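Nrps/pks (Streptomyces albus, PDB 4OPF) is a ketosynthase domain of the "AT-less" oxazolomycin assembly line, a family whose active members extend polyketide chains by decarboxylative condensation. Local coordinates at residues Y27-L30 against L31-R35; A159-S162 against A163-L167; R259-G262 against P263-N267; A297-Q300 against I301-L304; K308-A311 against A312-D316. One frame throughout, in Å; residues are numbered along the deposited sequence.

Contact 1 of 5, residues Y27-L30 against L31-R35; sequences YWRL and LSEGR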
loop_
_atom_site.group_PDB
_atom_site.type_symbol
_atom_site.label_atom_id
_atom_site.label_comp_id
_atom_site.label_asym_id
_atom_site.label_seq_id
_atom_site.Cartn_x
_atom_site.Cartn_y
_atom_site.Cartn_z
ATOM N N TYR A 27 11.140 -26.574 6.352
ATOM C CA TYR A 27 11.725 -25.675 5.404
ATOM C C TYR A 27 13.245 -25.539 5.680
ATOM O O TYR A 27 14.045 -25.553 4.768
ATOM C CB TYR A 27 10.998 -24.331 5.455
ATOM C CG TYR A 27 11.324 -23.347 4.393
ATOM C CD1 TYR A 27 11.381 -23.697 3.066
ATOM C CD2 TYR A 27 11.491 -22.026 4.717
ATOM C CE1 TYR A 27 11.676 -22.736 2.089
ATOM C CE2 TYR A 27 11.701 -21.053 3.773
ATOM C CZ TYR A 27 11.795 -21.410 2.453
ATOM O OH TYR A 27 12.068 -20.392 1.542
ATOM N N TRP A 28 13.625 -25.378 6.923
ATOM C CA TRP A 28 15.007 -25.296 7.283
ATOM C C TRP A 28 15.743 -26.573 6.921
ATOM O O TRP A 28 16.805 -26.494 6.393
ATOM C CB TRP A 28 15.189 -25.005 8.763
ATOM C CG TRP A 28 16.630 -24.974 9.142
ATOM C CD1 TRP A 28 17.295 -25.882 9.930
ATOM C CD2 TRP A 28 17.619 -24.054 8.671
ATOM N NE1 TRP A 28 18.633 -25.539 9.997
ATOM C CE2 TRP A 28 18.846 -24.413 9.256
ATOM C CE3 TRP A 28 17.571 -22.921 7.861
ATOM C CZ2 TRP A 28 20.012 -23.710 9.023
ATOM C CZ3 TRP A 28 18.728 -22.173 7.675
ATOM C CH2 TRP A 28 19.927 -22.593 8.219
ATOM N N ARG A 29 15.162 -27.739 7.163
ATOM C CA ARG A 29 15.788 -28.994 6.752
ATOM C C ARG A 29 15.970 -29.059 5.242
ATOM O O ARG A 29 17.054 -29.435 4.771
ATOM C CB ARG A 29 15.029 -30.242 7.257
ATOM C CG ARG A 29 15.275 -30.496 8.749
ATOM C CD ARG A 29 14.712 -31.798 9.286
ATOM N NE ARG A 29 13.288 -32.012 8.989
ATOM C CZ ARG A 29 12.259 -31.579 9.750
ATOM N NH1 ARG A 29 10.996 -31.840 9.378
ATOM N NH2 ARG A 29 12.472 -30.862 10.870
ATOM N N LEU A 30 14.935 -28.711 4.483
ATOM C CA LEU A 30 15.026 -28.712 3.053
ATOM C C LEU A 30 16.199 -27.832 2.580
ATOM O O LEU A 30 17.033 -28.272 1.740
ATOM C CB LEU A 30 13.721 -28.210 2.429
ATOM C CG LEU A 30 13.667 -28.103 0.910
ATOM C CD1 LEU A 30 13.241 -29.409 0.306
ATOM C CD2 LEU A 30 12.715 -27.074 0.410
ATOM N N LEU A 31 16.265 -26.603 3.084
ATOM C CA LEU A 31 17.246 -25.662 2.592
ATOM C C LEU A 31 18.655 -25.990 3.065
ATOM O O LEU A 31 19.613 -25.887 2.287
ATOM C CB LEU A 31 16.935 -24.277 3.063
ATOM C CG LEU A 31 15.607 -23.740 2.522
ATOM C CD1 LEU A 31 15.391 -22.389 3.093
ATOM C CD2 LEU A 31 15.463 -23.721 1.015
ATOM N N SER A 32 18.787 -26.352 4.328
ATOM C CA SER A 32 20.085 -26.593 4.869
ATOM C C SER A 32 20.694 -27.880 4.304
ATOM O O SER A 32 21.890 -27.934 4.166
ATOM C CB SER A 32 20.034 -26.639 6.375
ATOM O OG SER A 32 19.345 -27.788 6.750
ATOM N N GLU A 33 19.887 -28.881 3.955
ATOM C CA GLU A 33 20.400 -30.105 3.315
ATOM C C GLU A 33 20.666 -29.931 1.832
ATOM O O GLU A 33 21.311 -30.768 1.178
ATOM C CB GLU A 33 19.424 -31.256 3.527
ATOM C CG GLU A 33 19.380 -31.555 4.993
ATOM C CD GLU A 33 18.350 -32.569 5.416
ATOM O OE1 GLU A 33 17.702 -33.227 4.559
ATOM O OE2 GLU A 33 18.213 -32.673 6.649
ATOM N N GLY A 34 20.176 -28.835 1.288
ATOM C CA GLY A 34 20.328 -28.540 -0.125
ATOM C C GLY A 34 19.406 -29.386 -0.977
ATOM O O GLY A 34 19.752 -29.701 -2.130
ATOM N N ARG A 35 18.246 -29.767 -0.432
ATOM C CA ARG A 35 17.286 -30.560 -1.184
ATOM C C ARG A 35 16.411 -29.710 -2.044
ATOM O O ARG A 35 16.226 -28.532 -1.773
ATOM C CB ARG A 35 16.432 -31.409 -0.278
ATOM C CG ARG A 35 17.211 -32.554 0.308
ATOM C CD ARG A 35 16.332 -33.570 1.009
ATOM N NE ARG A 35 15.839 -33.043 2.272
ATOM C CZ ARG A 35 14.574 -32.683 2.520
ATOM N NH1 ARG A 35 14.244 -32.230 3.716
ATOM N NH2 ARG A 35 13.631 -32.775 1.590
#
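R35 folds back over the helix it has just left, laying one face of its guanidinium against L30, with NH1 3.7 Å from L30 CA. A bend at chi3 (-73°) makes this return possible. The group is also held from the side by a salt bridge, R35 NE to E33 OE1 at 3.0 Å; the acceptor lies in the guanidinium plane, but the nitrogen reaches the anti side of the carboxylate and stands 30° out of its plane. Beneath this, the backbone closes the helix with a Schellman motif: R35 N bonds to L30 O at 2.9 Å and G34 N to L31 O at 3.2 Å, and G34 takes the positive phi of the C-prime position. One turn earlier, W28 O is gripped twice by one residue, since both S32 N and S32 OG donate to it. The same serine rests its CB over the five-membered ring of W28, 4.1 Å from the centroid, as a CH-pi contact. L31 does likewise for the other aromatic, its CD1 sitting almost centrally over the Y27 face, 3.8 Å from the ring centroid. Y27 continues to helix 338-352, where its OH bonds to A341 O, while W28 packs on L348 and M349 of that helix. L30 and L31 lean on helix 328-331, so the end of helix 24-33 is seated against both.

Contact 2 of 5, residues A159-S162 against A163-L167; sequences ACSS and ALVAL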
loop_
_atom_site.group_PDB
_atom_site.type_symbol
_atom_site.label_atom_id
_atom_site.label_comp_id
_atom_site.label_asym_id
_atom_site.label_seq_id
_atom_site.Cartn_x
_atom_site.Cartn_y
_atom_site.Cartn_z
ATOM N N ALA A 159 3.401 -8.758 -8.290
ATOM C CA ALA A 159 3.982 -10.030 -8.750
ATOM C C ALA A 159 4.987 -10.534 -7.740
ATOM O O ALA A 159 4.664 -10.580 -6.522
ATOM C CB ALA A 159 4.560 -9.889 -10.166
ATOM N N CYS A 160 6.220 -10.844 -8.165
ATOM C CA CYS A 160 7.152 -11.541 -7.277
ATOM C C CYS A 160 7.630 -10.670 -6.134
ATOM O O CYS A 160 8.064 -11.188 -5.087
ATOM C CB CYS A 160 8.349 -12.096 -8.070
ATOM S SG CYS A 160 9.404 -10.806 -8.794
ATOM N N SER A 161 7.539 -9.351 -6.295
ATOM C CA SER A 161 7.942 -8.443 -5.222
ATOM C C SER A 161 6.815 -8.116 -4.217
ATOM O O SER A 161 7.054 -7.404 -3.272
ATOM C CB SER A 161 8.515 -7.150 -5.787
ATOM O OG SER A 161 7.541 -6.537 -6.596
ATOM N N SER A 162 5.650 -8.710 -4.368
ATOM C CA SER A 162 4.463 -8.330 -3.573
ATOM C C SER A 162 4.725 -8.394 -2.066
ATOM O O SER A 162 4.367 -7.474 -1.349
ATOM C CB SER A 162 3.303 -9.231 -3.877
ATOM O OG SER A 162 2.913 -9.114 -5.230
ATOM N N ALA A 163 5.331 -9.466 -1.596
ATOM C CA ALA A 163 5.554 -9.612 -0.148
ATOM C C ALA A 163 6.574 -8.631 0.427
ATOM O O ALA A 163 6.433 -8.188 1.577
ATOM C CB ALA A 163 5.960 -11.039 0.212
ATOM N N LEU A 164 7.610 -8.301 -0.347
ATOM C CA LEU A 164 8.524 -7.234 0.027
ATOM C C LEU A 164 7.890 -5.866 -0.031
ATOM O O LEU A 164 8.189 -4.988 0.818
ATOM C CB LEU A 164 9.798 -7.239 -0.822
ATOM C CG LEU A 164 10.727 -8.436 -0.675
ATOM C CD1 LEU A 164 12.073 -8.149 -1.317
ATOM C CD2 LEU A 164 11.015 -8.647 0.770
ATOM N N VAL A 165 7.001 -5.638 -0.976
ATOM C CA VAL A 165 6.282 -4.363 -0.974
ATOM C C VAL A 165 5.367 -4.277 0.230
ATOM O O VAL A 165 5.263 -3.233 0.893
ATOM C CB VAL A 165 5.506 -4.188 -2.290
ATOM C CG1 VAL A 165 4.642 -2.966 -2.261
ATOM C CG2 VAL A 165 6.500 -4.095 -3.433
ATOM N N ALA A 166 4.710 -5.397 0.563
ATOM C CA ALA A 166 3.870 -5.434 1.805
ATOM C C ALA A 166 4.749 -5.183 3.039
ATOM O O ALA A 166 4.404 -4.431 3.937
ATOM C CB ALA A 166 3.170 -6.823 1.924
ATOM N N LEU A 167 5.919 -5.799 3.071
ATOM C CA LEU A 167 6.902 -5.528 4.159
ATOM C C LEU A 167 7.313 -4.024 4.306
ATOM O O LEU A 167 7.420 -3.478 5.397
ATOM C CB LEU A 167 8.139 -6.445 3.965
ATOM C CG LEU A 167 9.182 -6.344 5.075
ATOM C CD1 LEU A 167 8.603 -6.766 6.400
ATOM C CD2 LEU A 167 10.358 -7.258 4.739
HETATM O O HOH W 1 6.887 -11.642 -2.828
#
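S161 and S162 pass the chain from a tight turn into the first turn of helix 162-175: V165 N donates to S161 O at 2.9 Å, and A166 N to S162 O at 2.8 Å. Just ahead of these bonds, S162 N returns to A159 O at 3.0 Å. A water spans the next step, donating to C160 O at 2.6 Å and accepting from A163 N at 2.9 Å, which gives that early helical N-H a partner. S162 OG lies beside its own backbone N (chi1 -63°) and donates to A159 O at 2.6 Å; with S162 N already there, one serine supplies both donors to this carbonyl. The OG is also bonded to T158 N, which fixes its rotation. S161 OG bonds to T158 O, and V165 meets this serine with one methyl, CG2, 3.4 Å from S161 O. C160 sits in the sequence that carries the nucleophilic cysteine in ketosynthases, and probably has that role here. The helix start is buried: L164 touches A403 of strand 401-408 and V343 of helix 338-352, A163 lies on I340 of that helix, and S161 meets S395 of strand 390-396.

Contact 3 of 5, residues R259-G262 against P263-N267; sequences RTAG and PATPN
T260 and T265 face each other across a surface loop, both with CB directed at the opposite limb, and their CB atoms are 4.4 Å apart. The closer approach is methyl to carbonyl: T260 CG2 comes to 3.4 Å from T265 O, and from the same methyl N267 CB is 4.2 Å away. With chi1 at 51°, T260 sets this methyl beside its own backbone N and leaves the hydroxyl to aim along the loop, where OG1 donates to G262 O at 2.9 Å. The donor is tilted 21° from that carbonyl plane. T265 presents its hydroxyl rather than its methyl to the turn, with OG1 3.7 Å from G262 N, a loose approach. The turn itself runs through G262 and P263, the latter poorly ordered. N267 then stands at the N-cap of helix 268-282: its ND2 bonds to D257 O and its OD1 makes a weak bond to A270 N. R259 and T260 reach the second subunit, bonding H145, H146 and D148 of that chain. Between strand 247-256 and helix 268-282, the loop also rests P266 on P302 and I305 of helix 300-314.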
loop_
_atom_site.group_PDB
_atom_site.type_symbol
_atom_site.label_atom_id
_atom_site.label_comp_id
_atom_site.label_asym_id
_atom_site.label_seq_id
_atom_site.Cartn_x
_atom_site.Cartn_y
_atom_site.Cartn_z
ATOM N N ARG A 259 10.226 3.988 -17.310
ATOM C CA ARG A 259 9.961 3.758 -18.696
ATOM C C ARG A 259 11.026 2.787 -19.234
ATOM O O ARG A 259 12.194 3.147 -19.302
ATOM C CB ARG A 259 10.115 5.072 -19.400
ATOM C CG ARG A 259 10.202 4.965 -20.899
ATOM C CD ARG A 259 8.851 4.873 -21.510
ATOM N NE ARG A 259 8.165 6.152 -21.485
ATOM C CZ ARG A 259 8.203 7.083 -22.434
ATOM N NH1 ARG A 259 8.939 6.926 -23.528
ATOM N NH2 ARG A 259 7.490 8.195 -22.292
ATOM N N THR A 260 10.660 1.574 -19.576
ATOM C CA THR A 260 11.637 0.632 -20.170
ATOM C C THR A 260 11.146 0.230 -21.584
ATOM O O THR A 260 9.971 0.448 -21.933
ATOM C CB THR A 260 11.789 -0.661 -19.323
ATOM O OG1 THR A 260 10.479 -1.193 -19.062
ATOM C CG2 THR A 260 12.571 -0.409 -17.989
ATOM N N ALA A 261 12.029 -0.379 -22.382
ATOM C CA ALA A 261 11.656 -0.807 -23.742
ATOM C C ALA A 261 10.499 -1.821 -23.763
ATOM O O ALA A 261 9.718 -1.844 -24.697
ATOM C CB ALA A 261 12.863 -1.354 -24.469
ATOM N N GLY A 262 10.366 -2.636 -22.725
ATOM C CA GLY A 262 9.252 -3.549 -22.650
ATOM C C GLY A 262 9.199 -4.232 -21.309
ATOM O O GLY A 262 9.783 -3.745 -20.337
ATOM N N PRO A 263 8.521 -5.387 -21.254
ATOM C CA PRO A 263 8.192 -5.988 -19.956
ATOM C C PRO A 263 9.383 -6.660 -19.242
ATOM O O PRO A 263 9.623 -6.382 -18.065
ATOM C CB PRO A 263 7.073 -6.995 -20.298
ATOM C CG PRO A 263 7.057 -7.131 -21.805
ATOM C CD PRO A 263 8.098 -6.224 -22.397
ATOM N N ALA A 264 10.130 -7.513 -19.942
ATOM C CA ALA A 264 11.273 -8.215 -19.327
ATOM C C ALA A 264 12.601 -7.448 -19.433
ATOM O O ALA A 264 13.671 -8.065 -19.318
ATOM C CB ALA A 264 11.432 -9.597 -19.939
ATOM N N THR A 265 12.529 -6.128 -19.667
ATOM C CA THR A 265 13.726 -5.296 -19.842
ATOM C C THR A 265 14.019 -4.618 -18.508
ATOM O O THR A 265 13.289 -3.747 -18.063
ATOM C CB THR A 265 13.560 -4.278 -20.976
ATOM O OG1 THR A 265 13.141 -4.980 -22.145
ATOM C CG2 THR A 265 14.891 -3.549 -21.266
ATOM N N PRO A 266 15.061 -5.071 -17.843
ATOM C CA PRO A 266 15.454 -4.515 -16.567
ATOM C C PRO A 266 16.049 -3.099 -16.718
ATOM O O PRO A 266 16.449 -2.707 -17.808
ATOM C CB PRO A 266 16.528 -5.499 -16.065
ATOM C CG PRO A 266 16.453 -6.655 -16.983
ATOM C CD PRO A 266 15.982 -6.122 -18.292
ATOM N N ASN A 267 16.019 -2.328 -15.634
ATOM C CA ASN A 267 16.629 -1.008 -15.581
ATOM C C ASN A 267 17.744 -1.180 -14.563
ATOM O O ASN A 267 17.498 -1.217 -13.384
ATOM C CB ASN A 267 15.623 0.041 -15.115
ATOM C CG ASN A 267 16.235 1.400 -14.991
ATOM O OD1 ASN A 267 17.443 1.522 -14.937
ATOM N ND2 ASN A 267 15.410 2.442 -14.954
#

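Contact 4 of 5, residues A297-Q300 against I301-L304; sequences AGSQ and IPDL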
loop_
_atom_site.group_PDB
_atom_site.type_symbol
_atom_site.label_atom_id
_atom_site.label_comp_id
_atom_site.label_asym_id
_atom_site.label_seq_id
_atom_site.Cartn_x
_atom_site.Cartn_y
_atom_site.Cartn_z
ATOM N N ALA A 297 16.348 -14.161 -11.610
ATOM C CA ALA A 297 15.295 -14.186 -12.621
ATOM C C ALA A 297 15.336 -15.483 -13.425
ATOM O O ALA A 297 14.316 -15.946 -13.846
ATOM C CB ALA A 297 15.442 -12.994 -13.566
ATOM N N GLY A 298 16.512 -16.039 -13.660
ATOM C CA GLY A 298 16.645 -17.278 -14.411
ATOM C C GLY A 298 16.692 -17.040 -15.913
ATOM O O GLY A 298 16.127 -17.788 -16.714
ATOM N N SER A 299 17.381 -15.985 -16.293
ATOM C CA SER A 299 17.568 -15.670 -17.667
ATOM C C SER A 299 18.865 -14.861 -17.741
ATOM O O SER A 299 19.158 -14.059 -16.854
ATOM C CB SER A 299 16.353 -14.892 -18.147
ATOM O OG SER A 299 16.385 -14.824 -19.543
ATOM N N GLN A 300 19.672 -15.131 -18.749
ATOM C CA GLN A 300 21.041 -14.652 -18.830
ATOM C C GLN A 300 21.174 -13.142 -18.677
ATOM O O GLN A 300 22.014 -12.652 -17.919
ATOM C CB GLN A 300 21.634 -15.063 -20.191
ATOM C CG GLN A 300 22.910 -14.341 -20.628
ATOM C CD GLN A 300 24.201 -15.041 -20.191
ATOM O OE1 GLN A 300 24.918 -14.533 -19.327
ATOM N NE2 GLN A 300 24.517 -16.191 -20.814
ATOM N N ILE A 301 20.392 -12.396 -19.428
ATOM C CA ILE A 301 20.554 -10.929 -19.406
ATOM C C ILE A 301 20.186 -10.283 -18.078
ATOM O O ILE A 301 20.990 -9.534 -17.535
ATOM C CB ILE A 301 19.821 -10.291 -20.578
ATOM C CG1 ILE A 301 20.775 -10.358 -21.749
ATOM C CG2 ILE A 301 19.385 -8.842 -20.331
ATOM C CD1 ILE A 301 20.021 -10.406 -23.027
ATOM N N PRO A 302 19.008 -10.596 -17.535
ATOM C CA PRO A 302 18.726 -10.017 -16.231
ATOM C C PRO A 302 19.627 -10.581 -15.136
ATOM O O PRO A 302 19.972 -9.855 -14.228
ATOM C CB PRO A 302 17.263 -10.357 -15.971
ATOM C CG PRO A 302 16.851 -11.252 -17.067
ATOM C CD PRO A 302 17.817 -11.142 -18.187
ATOM N N ASP A 303 20.047 -11.845 -15.228
ATOM C CA ASP A 303 20.900 -12.400 -14.202
ATOM C C ASP A 303 22.266 -11.712 -14.209
ATOM O O ASP A 303 22.848 -11.402 -13.162
ATOM C CB ASP A 303 21.088 -13.895 -14.427
ATOM C CG ASP A 303 19.834 -14.742 -14.046
ATOM O OD1 ASP A 303 18.883 -14.227 -13.406
ATOM O OD2 ASP A 303 19.830 -15.949 -14.419
ATOM N N LEU A 304 22.802 -11.491 -15.394
ATOM C CA LEU A 304 24.067 -10.797 -15.504
ATOM C C LEU A 304 23.972 -9.361 -14.985
ATOM O O LEU A 304 24.846 -8.868 -14.295
ATOM C CB LEU A 304 24.493 -10.778 -16.960
ATOM C CG LEU A 304 25.789 -10.044 -17.240
ATOM C CD1 LEU A 304 26.926 -10.749 -16.509
ATOM C CD2 LEU A 304 26.028 -9.956 -18.753
#
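D303 turns one face of its carboxylate to S299, whose carbonyl O sits almost squarely above CG at 3.0 Å. At the rim of the group, G298 N donates to the syn lone pair of OD1 at 3.0 Å. S299 N comes in from above the face, on the side of S299 O, which goes with the poor angle (122°) of its weak bond to OD2. OD2 also receives F214 N from a distant loop. The P302 ring, puckered rather than flat, lies along the incoming chain: its CB meets A297 CB at 4.0 Å, and its CG meets S299 CB at 3.8 Å. S299, ending the loop from strand 291-293, is the N-cap of helix 300-314, but its hydroxyl, anti to the backbone N (chi1 -168°), makes no capping bond. Its carbonyl O takes D303 N at 2.9 Å, the first backbone bond of the helix, and L304 N to Q300 O, also 2.9 Å, continues it. G298 adopts positive phi, which lets the chain curl round the carboxylate. Q300 OE1 is buried here without a partner in the model. Several N-H groups thus converge on one acid at the start of a helix. The surrounding donors and the helix N terminus would probably favour its negative charge, so that a single side chain pins the loop before the helix to the loop of F214.

Contact 5 of 5, residues K308-A311 against A312-D316; sequences KAIA and AVYRD
I310 and Y314 sit one turn apart in a helical contact at the C-terminal end of helix 300-314, the helix of a beta-alpha-beta unit whose strands are 291-293 and 322-325. The backbone is alpha-helical to the last turn: A312 N donates to K308 O at 3.0 Å, V313 N to A309 O at 3.0 Å, and Y314 N to I310 O at 2.8 Å. I310 O also receives a weak second bond from V313 N. The final bond, R315 N to A311 O at 3.0 Å, comes from above the carbonyl plane, a sign that the chain is already leaving the helix. Among side chains, the tyrosine ring stands with its edge towards the I310 carbonyl, and I310 CG2 touches Y314 CD2 at 4.3 Å. V313 hangs its CG2 methyl beside A309 O, 3.5 Å away. Both I310 and Y314 face inward, onto I292 of strand 291-293 and onto helix 268-282, and the tyrosine OH bonds to H404 NE2. R315, though past the helix, is buried; its guanidinium collects the carbonyls of T320, P321, A286 and V289, tying the helix end to the loops before both strands of the unit. Its chain bends at chi2 (-56°) and brings NH1 back to its neighbour's carbonyl, Y314 O, at 2.9 Å, straight in angle (167°) yet well out of that carbonyl's plane.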
loop_
_atom_site.group_PDB
_atom_site.type_symbol
_atom_site.label_atom_id
_atom_site.label_comp_id
_atom_site.label_asym_id
_atom_site.label_seq_id
_atom_site.Cartn_x
_atom_site.Cartn_y
_atom_site.Cartn_z
ATOM N N LYS A 308 26.215 -7.751 -11.767
ATOM C CA LYS A 308 26.985 -6.514 -11.879
ATOM C C LYS A 308 26.453 -5.457 -10.960
ATOM O O LYS A 308 27.211 -4.687 -10.420
ATOM C CB LYS A 308 26.936 -5.997 -13.306
ATOM C CG LYS A 308 27.696 -6.917 -14.248
ATOM C CD LYS A 308 27.679 -6.373 -15.674
ATOM C CE LYS A 308 28.460 -7.304 -16.612
ATOM N NZ LYS A 308 28.364 -6.932 -18.062
ATOM N N ALA A 309 25.143 -5.419 -10.749
ATOM C CA ALA A 309 24.586 -4.381 -9.887
ATOM C C ALA A 309 24.932 -4.644 -8.417
ATOM O O ALA A 309 25.271 -3.702 -7.648
ATOM C CB ALA A 309 23.068 -4.307 -10.065
ATOM N N ILE A 310 24.822 -5.910 -7.996
ATOM C CA ILE A 310 25.347 -6.323 -6.669
ATOM C C ILE A 310 26.833 -5.936 -6.447
ATOM O O ILE A 310 27.168 -5.281 -5.453
ATOM C CB ILE A 310 25.162 -7.817 -6.439
ATOM C CG1 ILE A 310 23.640 -8.073 -6.309
ATOM C CG2 ILE A 310 25.892 -8.258 -5.151
ATOM C CD1 ILE A 310 23.268 -9.543 -6.433
ATOM N N ALA A 311 27.685 -6.276 -7.389
ATOM C CA ALA A 311 29.077 -5.915 -7.270
ATOM C C ALA A 311 29.254 -4.399 -7.143
ATOM O O ALA A 311 30.032 -3.921 -6.269
ATOM C CB ALA A 311 29.886 -6.452 -8.447
ATOM N N ALA A 312 28.526 -3.631 -7.963
ATOM C CA ALA A 312 28.692 -2.185 -7.974
ATOM C C ALA A 312 28.235 -1.543 -6.672
ATOM O O ALA A 312 28.855 -0.612 -6.189
ATOM C CB ALA A 312 27.998 -1.548 -9.176
ATOM N N VAL A 313 27.184 -2.043 -6.073
ATOM C CA VAL A 313 26.650 -1.431 -4.907
ATOM C C VAL A 313 27.340 -1.975 -3.645
ATOM O O VAL A 313 27.660 -1.205 -2.735
ATOM C CB VAL A 313 25.142 -1.695 -4.774
ATOM C CG1 VAL A 313 24.647 -1.365 -3.365
ATOM C CG2 VAL A 313 24.357 -0.862 -5.766
ATOM N N TYR A 314 27.494 -3.288 -3.569
ATOM C CA TYR A 314 27.950 -3.959 -2.338
ATOM C C TYR A 314 29.460 -4.122 -2.197
ATOM O O TYR A 314 29.969 -4.169 -1.060
ATOM C CB TYR A 314 27.285 -5.353 -2.212
ATOM C CG TYR A 314 25.939 -5.250 -1.568
ATOM C CD1 TYR A 314 25.864 -5.134 -0.228
ATOM C CD2 TYR A 314 24.777 -5.244 -2.282
ATOM C CE1 TYR A 314 24.681 -5.066 0.412
ATOM C CE2 TYR A 314 23.557 -5.123 -1.656
ATOM C CZ TYR A 314 23.517 -5.048 -0.306
ATOM O OH TYR A 314 22.389 -4.860 0.433
ATOM N N ARG A 315 30.149 -4.205 -3.328
ATOM C CA ARG A 315 31.583 -4.507 -3.371
ATOM C C ARG A 315 32.402 -3.589 -4.285
ATOM O O ARG A 315 33.349 -4.028 -4.928
ATOM C CB ARG A 315 31.826 -5.987 -3.731
ATOM C CG ARG A 315 31.358 -6.986 -2.653
ATOM C CD ARG A 315 31.977 -6.749 -1.282
ATOM N NE ARG A 315 31.543 -7.762 -0.329
ATOM C CZ ARG A 315 30.516 -7.639 0.519
ATOM N NH1 ARG A 315 29.778 -6.561 0.575
ATOM N NH2 ARG A 315 30.209 -8.637 1.318
ATOM N N ASP A 316 32.052 -2.312 -4.319
ATOM C CA ASP A 316 32.740 -1.370 -5.187
ATOM C C ASP A 316 34.089 -1.068 -4.573
ATOM O O ASP A 316 34.146 -0.501 -3.512
ATOM C CB ASP A 316 31.903 -0.084 -5.331
ATOM C CG ASP A 316 32.428 0.805 -6.409
ATOM O OD1 ASP A 316 33.303 0.313 -7.169
ATOM O OD2 ASP A 316 32.063 2.007 -6.466
#

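Followed from the N terminus, the five contacts come in series; each joins neighbouring residues at a helix end, a helix start or a loop, and none nests in or crosses another. Contact 1 ends helix 24-33, and contact 2 starts helix 162-175; their centres are about 23 Å apart, yet both lean on helix 338-352. Contact 3 closes the loop that leads from strand 247-256 to helix 268-282 and reaches the second subunit. Contacts 4 and 5 begin and end the same helix, 300-314, with centres about 16 Å apart. Contacts 3 and 4 touch directly, P266 CG to P302 CB at 3.9 Å, so the subunit-facing loop is joined to the start of that helix.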